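Local atomic coordinates of protein arginine N-methyltransferase SFM1 (Saccharomyces cerevisiae, PDB entry 5C74), a protein that transfers a methyl group from S-adenosyl-L-methionine to an arginine of ribosomal protein S3, leaving it monomethylated. Residues E39-E43 with K44-Q48; P190-P193 with E194-D198. All blocks are in the same frame, centred on the assembly; numbering follows the deposited sequence.

How the interactions relate
Both interactions are tight turns that lead the chain into a helix: interaction 1 (39-48) precedes helix 48-52, interaction 2 (190-198) precedes helix 196-205. Their centres lie 25 Å apart and their nearest atoms about 13 Å, so they do not touch. The segment around helix 14-27 reaches both: Phe12, in the loop ahead of it, meets Ile46 of interaction 1, while the helix itself covers Pro193 and Met196 of interaction 2. Interaction 1 ends beside a sulfate, probably from the crystallisation liquor. In interaction 2 the Met196 side chain is about 11 Å from a nickel ion; the nickel sites include histidines of the C-terminal tag.

Interaction 1. Residues E39-E43 with K44-Q48; sequences ESTTE and KDIPQ. With SO4 (sulfate ion), chain C.
Glu43, Lys44 and Asp45 form the turn that folds back on Thr42. Asp45 returns its carboxylate to the backbone N-H of Thr42: the bond from Thr42 N to Asp45 OD2 is 2.9 Å long, nearly straight at 168°, and uses the anti lone pair of OD2. With chi1 near -65° the carboxylate lies beside its own backbone N, facing back to Thr42 N. Water 1 donates to Asp45 OD2 at 2.6 Å and is 2.7 Å from Thr42 OG1. In return Asp45 N donates to Thr42 O. Glu43 works mainly through its backbone, Glu43 O accepting Ile46 N at 3.0 Å; its CB lies against Lys44 N, and the extended chain beyond leads away, brushing Leu51. Lys44 runs alongside Thr42, its CB 3.7 Å from Thr42 OG1, which also takes a weak bond from Lys44 N, while the extended lysine chain continues outward. On the inner side the Thr41 and Ile46 side chains cross at about a right angle, Thr41 CG2 4.0 Å from Ile46 CD1, and Ile46 is buried against Phe12, Leu51, Leu55 and Trp57. Gln48 N and Arg49 N hold the sulfate at the start of helix 48-52, just after its N-cap Pro47. The arrangement is two overlapping type I (3-10) turns, Thr42-Asp45 and Glu43-Ile46, with the Asp45 carboxylate bonded back to Thr42 N, within the beta-alpha-beta connection from strand 32-35 to strand 56-57.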
ATOM      1  N   GLU A  39      -4.792   3.363  14.148  1.00 15.29           N
ATOM      2  CA  GLU A  39      -5.920   3.871  14.911  1.00 16.99           C
ATOM      3  C   GLU A  39      -6.778   4.864  14.116  1.00 21.94           C
ATOM      4  O   GLU A  39      -7.961   5.027  14.396  1.00 16.43           O
ATOM      5  CB  GLU A  39      -5.418   4.517  16.206  1.00 18.45           C
ATOM      6  CG  GLU A  39      -6.435   4.496  17.337  1.00 17.97           C
ATOM      7  CD  GLU A  39      -6.615   3.110  17.977  1.00 21.83           C
ATOM      8  OE1 GLU A  39      -6.006   2.117  17.527  1.00 19.89           O
ATOM      9  OE2 GLU A  39      -7.381   3.012  18.956  1.00 20.51           O
ATOM     10  N   SER A  40      -6.186   5.504  13.112  1.00 16.07           N
ATOM     11  CA  SER A  40      -6.882   6.535  12.336  1.00 19.85           C
ATOM     12  C   SER A  40      -7.743   5.955  11.221  1.00 20.36           C
ATOM     13  O   SER A  40      -8.398   6.691  10.488  1.00 18.58           O
ATOM     14  CB  SER A  40      -5.868   7.514  11.727  1.00 24.32           C
ATOM     15  OG  SER A  40      -5.118   8.158  12.741  1.00 29.43           O
ATOM     16  N   THR A  41      -7.749   4.637  11.085  1.00 15.77           N
ATOM     17  CA  THR A  41      -8.453   4.004   9.974  1.00 13.62           C
ATOM     18  C   THR A  41      -9.966   4.129  10.080  1.00 16.46           C
ATOM     19  O   THR A  41     -10.538   3.888  11.138  1.00 16.92           O
ATOM     20  CB  THR A  41      -8.084   2.508   9.882  1.00 13.51           C
ATOM     21  OG1 THR A  41      -6.662   2.387   9.894  1.00 13.26           O
ATOM     22  CG2 THR A  41      -8.650   1.881   8.618  1.00 18.53           C
ATOM     23  N   THR A  42     -10.616   4.523   8.987  1.00 14.53           N
ATOM     24  CA  THR A  42     -12.068   4.460   8.915  1.00 13.03           C
ATOM     25  C   THR A  42     -12.432   3.700   7.654  1.00 17.74           C
ATOM     26  O   THR A  42     -11.555   3.339   6.865  1.00 17.18           O
ATOM     27  CB  THR A  42     -12.747   5.855   8.906  1.00 23.57           C
ATOM     28  OG1 THR A  42     -12.538   6.500   7.644  1.00 22.84           O
ATOM     29  CG2 THR A  42     -12.194   6.730  10.016  1.00 25.84           C
ATOM     30  N   GLU A  43     -13.718   3.435   7.459  1.00 17.30           N
ATOM     31  CA  GLU A  43     -14.117   2.695   6.281  1.00 21.97           C
ATOM     32  C   GLU A  43     -13.640   3.364   4.997  1.00 24.33           C
ATOM     33  O   GLU A  43     -13.341   2.682   4.025  1.00 20.91           O
ATOM     34  CB  GLU A  43     -15.629   2.522   6.222  1.00 26.32           C
ATOM     35  CG  GLU A  43     -16.005   1.450   5.228  1.00 29.86           C
ATOM     36  CD  GLU A  43     -17.456   1.079   5.305  1.00 40.79           C
ATOM     37  OE1 GLU A  43     -17.741  -0.121   5.499  1.00 32.15           O
ATOM     38  OE2 GLU A  43     -18.301   1.991   5.173  1.00 39.25           O
ATOM     39  N   LYS A  44     -13.549   4.693   4.998  1.00 19.08           N
ATOM     40  CA  LYS A  44     -13.109   5.416   3.803  1.00 24.74           C
ATOM     41  C   LYS A  44     -11.692   5.034   3.372  1.00 24.35           C
ATOM     42  O   LYS A  44     -11.300   5.242   2.219  1.00 22.87           O
ATOM     43  CB  LYS A  44     -13.184   6.929   4.040  1.00 29.90           C
ATOM     44  CG  LYS A  44     -14.578   7.425   4.345  1.00 40.67           C
ATOM     45  CD  LYS A  44     -14.565   8.870   4.825  1.00 47.32           C
ATOM     46  CE  LYS A  44     -15.982   9.386   5.035  1.00 49.49           C
ATOM     47  NZ  LYS A  44     -15.996  10.779   5.566  1.00 52.94           N
ATOM     48  N   ASP A  45     -10.922   4.479   4.298  1.00 17.55           N
ATOM     49  CA  ASP A  45      -9.547   4.090   3.991  1.00 16.71           C
ATOM     50  C   ASP A  45      -9.428   2.700   3.372  1.00 17.89           C
ATOM     51  O   ASP A  45      -8.344   2.309   2.918  1.00 21.30           O
ATOM     52  CB  ASP A  45      -8.688   4.142   5.251  1.00 19.87           C
ATOM     53  CG  ASP A  45      -8.538   5.553   5.798  1.00 27.31           C
ATOM     54  OD1 ASP A  45      -7.985   6.401   5.076  1.00 29.62           O
ATOM     55  OD2 ASP A  45      -8.942   5.806   6.955  1.00 21.16           O
ATOM     56  N   ILE A  46     -10.519   1.948   3.374  1.00 18.22           N
ATOM     57  CA  ILE A  46     -10.478   0.577   2.861  1.00 17.78           C
ATOM     58  C   ILE A  46     -10.765   0.566   1.369  1.00 15.53           C
ATOM     59  O   ILE A  46     -11.761   1.142   0.927  1.00 16.46           O
ATOM     60  CB  ILE A  46     -11.492  -0.327   3.587  1.00 17.84           C
ATOM     61  CG1 ILE A  46     -11.407  -0.104   5.101  1.00 18.55           C
ATOM     62  CG2 ILE A  46     -11.266  -1.799   3.225  1.00 19.71           C
ATOM     63  CD1 ILE A  46     -10.079  -0.548   5.720  1.00 18.40           C
ATOM     64  N   PRO A  47      -9.888  -0.080   0.577  1.00 16.83           N
ATOM     65  CA  PRO A  47     -10.095  -0.113  -0.876  1.00 19.49           C
ATOM     66  C   PRO A  47     -11.505  -0.592  -1.235  1.00 20.28           C
ATOM     67  O   PRO A  47     -12.012  -1.529  -0.617  1.00 15.84           O
ATOM     68  CB  PRO A  47      -9.023  -1.101  -1.361  1.00 21.00           C
ATOM     69  CG  PRO A  47      -7.902  -0.940  -0.351  1.00 18.54           C
ATOM     70  CD  PRO A  47      -8.612  -0.705   0.974  1.00 17.24           C
ATOM     71  N   GLN A  48     -12.130   0.055  -2.213  1.00 21.22           N
ATOM     72  CA  GLN A  48     -13.487  -0.309  -2.623  1.00 26.29           C
ATOM     73  C   GLN A  48     -13.611  -1.770  -3.046  1.00 22.24           C
ATOM     74  O   GLN A  48     -14.640  -2.407  -2.803  1.00 20.26           O
ATOM     75  CB  GLN A  48     -13.962   0.590  -3.767  1.00 33.77           C
ATOM     76  CG  GLN A  48     -14.297   2.011  -3.342  1.00 45.01           C
ATOM     77  CD  GLN A  48     -15.447   2.064  -2.354  1.00 46.27           C
ATOM     78  OE1 GLN A  48     -15.311   2.596  -1.253  1.00 52.36           O
ATOM     79  NE2 GLN A  48     -16.584   1.508  -2.743  1.00 43.87           N
TER
HETATM   80  S   SO4 C 301      -9.848   0.512  -4.930  1.00 22.70           S
HETATM   81  O1  SO4 C 301      -8.387   0.472  -4.850  1.00 20.35           O
HETATM   82  O2  SO4 C 301     -10.307   1.466  -3.937  1.00 20.75           O
HETATM   83  O3  SO4 C 301     -10.391  -0.814  -4.659  1.00 26.28           O
HETATM   84  O4  SO4 C 301     -10.281   0.945  -6.252  1.00 24.23           O
HETATM   85  O   HOH W   1     -10.275   7.977   7.521  1.00 33.94           O

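Interaction 2. Residues P190-P193 with E194-D198; sequences PILP and EGMLD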
ATOM      1  N   PRO A 190       2.790 -21.603 -11.184  1.00 16.84           N
ATOM      2  CA  PRO A 190       2.563 -21.086  -9.835  1.00 13.95           C
ATOM      3  C   PRO A 190       1.209 -20.370  -9.758  1.00 16.74           C
ATOM      4  O   PRO A 190       0.788 -19.693 -10.701  1.00 16.36           O
ATOM      5  CB  PRO A 190       3.747 -20.128  -9.620  1.00 16.01           C
ATOM      6  CG  PRO A 190       4.141 -19.688 -11.020  1.00 19.26           C
ATOM      7  CD  PRO A 190       3.876 -20.897 -11.899  1.00 17.76           C
ATOM      8  N   ILE A 191       0.507 -20.557  -8.648  1.00 16.57           N
ATOM      9  CA  ILE A 191      -0.781 -19.918  -8.455  1.00 15.93           C
ATOM     10  C   ILE A 191      -0.576 -18.520  -7.906  1.00 16.74           C
ATOM     11  O   ILE A 191      -0.057 -18.358  -6.800  1.00 15.24           O
ATOM     12  CB  ILE A 191      -1.675 -20.733  -7.496  1.00 12.53           C
ATOM     13  CG1 ILE A 191      -1.996 -22.096  -8.134  1.00 15.46           C
ATOM     14  CG2 ILE A 191      -2.961 -19.969  -7.154  1.00 17.24           C
ATOM     15  CD1 ILE A 191      -2.659 -23.089  -7.155  1.00 16.29           C
ATOM     16  N   LEU A 192      -0.970 -17.528  -8.699  1.00 16.22           N
ATOM     17  CA  LEU A 192      -0.870 -16.115  -8.323  1.00 15.17           C
ATOM     18  C   LEU A 192      -2.260 -15.518  -8.196  1.00 15.12           C
ATOM     19  O   LEU A 192      -3.178 -15.971  -8.865  1.00 17.46           O
ATOM     20  CB  LEU A 192      -0.084 -15.316  -9.375  1.00 18.20           C
ATOM     21  CG  LEU A 192       1.362 -15.613  -9.763  1.00 26.66           C
ATOM     22  CD1 LEU A 192       2.030 -14.376 -10.342  1.00 28.21           C
ATOM     23  CD2 LEU A 192       2.163 -16.132  -8.616  1.00 28.36           C
ATOM     24  N   PRO A 193      -2.417 -14.463  -7.373  1.00 15.42           N
ATOM     25  CA  PRO A 193      -3.696 -13.749  -7.324  1.00 15.39           C
ATOM     26  C   PRO A 193      -4.093 -13.268  -8.709  1.00 16.79           C
ATOM     27  O   PRO A 193      -3.203 -12.970  -9.519  1.00 17.27           O
ATOM     28  CB  PRO A 193      -3.401 -12.552  -6.399  1.00 16.39           C
ATOM     29  CG  PRO A 193      -2.288 -13.046  -5.513  1.00 13.04           C
ATOM     30  CD  PRO A 193      -1.433 -13.918  -6.420  1.00 11.95           C
ATOM     31  N   GLU A 194      -5.390 -13.181  -8.990  1.00 17.25           N
ATOM     32  CA  GLU A 194      -5.832 -12.546 -10.216  1.00 21.02           C
ATOM     33  C   GLU A 194      -5.167 -11.175 -10.318  1.00 20.12           C
ATOM     34  O   GLU A 194      -5.094 -10.445  -9.323  1.00 18.16           O
ATOM     35  CB  GLU A 194      -7.361 -12.414 -10.248  1.00 25.07           C
ATOM     36  CG  GLU A 194      -8.091 -13.758 -10.219  1.00 27.30           C
ATOM     37  CD  GLU A 194      -9.614 -13.621 -10.322  1.00 37.42           C
ATOM     38  OE1 GLU A 194     -10.120 -12.488 -10.477  1.00 33.26           O
ATOM     39  OE2 GLU A 194     -10.305 -14.658 -10.250  1.00 41.78           O
ATOM     40  N   GLY A 195      -4.647 -10.844 -11.498  1.00 14.74           N
ATOM     41  CA  GLY A 195      -4.071  -9.530 -11.707  1.00 16.75           C
ATOM     42  C   GLY A 195      -2.605  -9.385 -11.328  1.00 20.01           C
ATOM     43  O   GLY A 195      -1.967  -8.406 -11.715  1.00 17.61           O
ATOM     44  N   MET A 196      -2.062 -10.325 -10.562  1.00 15.53           N
ATOM     45  CA  MET A 196      -0.676 -10.157 -10.091  1.00 14.88           C
ATOM     46  C   MET A 196       0.347 -10.277 -11.223  1.00 15.10           C
ATOM     47  O   MET A 196       1.296  -9.490 -11.290  1.00 17.48           O
ATOM     48  CB  MET A 196      -0.332 -11.161  -8.987  1.00 14.31           C
ATOM     49  CG  MET A 196       1.084 -10.930  -8.385  1.00 19.58           C
ATOM     50  SD  MET A 196       1.269  -9.367  -7.467  1.00 12.61           S
ATOM     51  CE  MET A 196       0.330  -9.744  -5.987  1.00 22.13           C
ATOM     52  N   LEU A 197       0.175 -11.245 -12.120  1.00 16.63           N
ATOM     53  CA  LEU A 197       1.141 -11.363 -13.224  1.00 19.57           C
ATOM     54  C   LEU A 197       1.117 -10.092 -14.077  1.00 19.57           C
ATOM     55  O   LEU A 197       2.170  -9.609 -14.537  1.00 18.03           O
ATOM     56  CB  LEU A 197       0.858 -12.593 -14.084  1.00 19.51           C
ATOM     57  CG  LEU A 197       1.892 -12.875 -15.186  1.00 22.53           C
ATOM     58  CD1 LEU A 197       3.304 -12.947 -14.599  1.00 21.18           C
ATOM     59  CD2 LEU A 197       1.557 -14.158 -15.931  1.00 31.04           C
ATOM     60  N   ASP A 198      -0.079  -9.538 -14.283  1.00 18.11           N
ATOM     61  CA  ASP A 198      -0.201  -8.256 -14.976  1.00 19.41           C
ATOM     62  C   ASP A 198       0.573  -7.159 -14.261  1.00 20.06           C
ATOM     63  O   ASP A 198       1.222  -6.335 -14.905  1.00 17.92           O
ATOM     64  CB  ASP A 198      -1.663  -7.814 -15.102  1.00 20.94           C
ATOM     65  CG  ASP A 198      -2.404  -8.550 -16.196  1.00 34.28           C
ATOM     66  OD1 ASP A 198      -1.758  -9.279 -16.978  1.00 30.50           O
ATOM     67  OD2 ASP A 198      -3.641  -8.402 -16.261  1.00 40.23           O
TER
HETATM   68  O   HOH W   2      -1.906 -13.358 -12.029  1.00 19.81           O
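Pro193 packs its ring alongside the Met196 side chain, Pro193 CD 3.9 Å from Met196 CB. Both are buried, and helix 14-27 covers them: Glu19 touches each, with Gln22 on the proline and Trp15 on the methionine. Leu192 closes this packing from across, the two side chains meeting at about a right angle; a chi1 of -175° places Met196 CG 4.1 Å from Leu192 CD1. The backbone beneath is a type II beta turn, Pro193 to Met196, closed by a bond from Met196 N to Pro193 O of 3.1 Å and 164°. Gly195, the N-cap of helix 196-205, holds the third position with phi 87°, where a CB would be jammed against the carbonyl O of Glu194, which calls for glycine. Toward solvent the fit slackens. Water 2 donates to Pro193 O at 2.9 Å and accepts from Leu197 N at 3.0 Å, extending the turn's hydrogen bonding by one residue into the helix. Leu197 comes to Leu192 CD1 through its CB, 4.3 Å away, and both leucines rest on Phe168. Glu194, at the outer corner, sends its extended chain away from the turn, where the carboxylate makes a long, weak ion pair with Arg25.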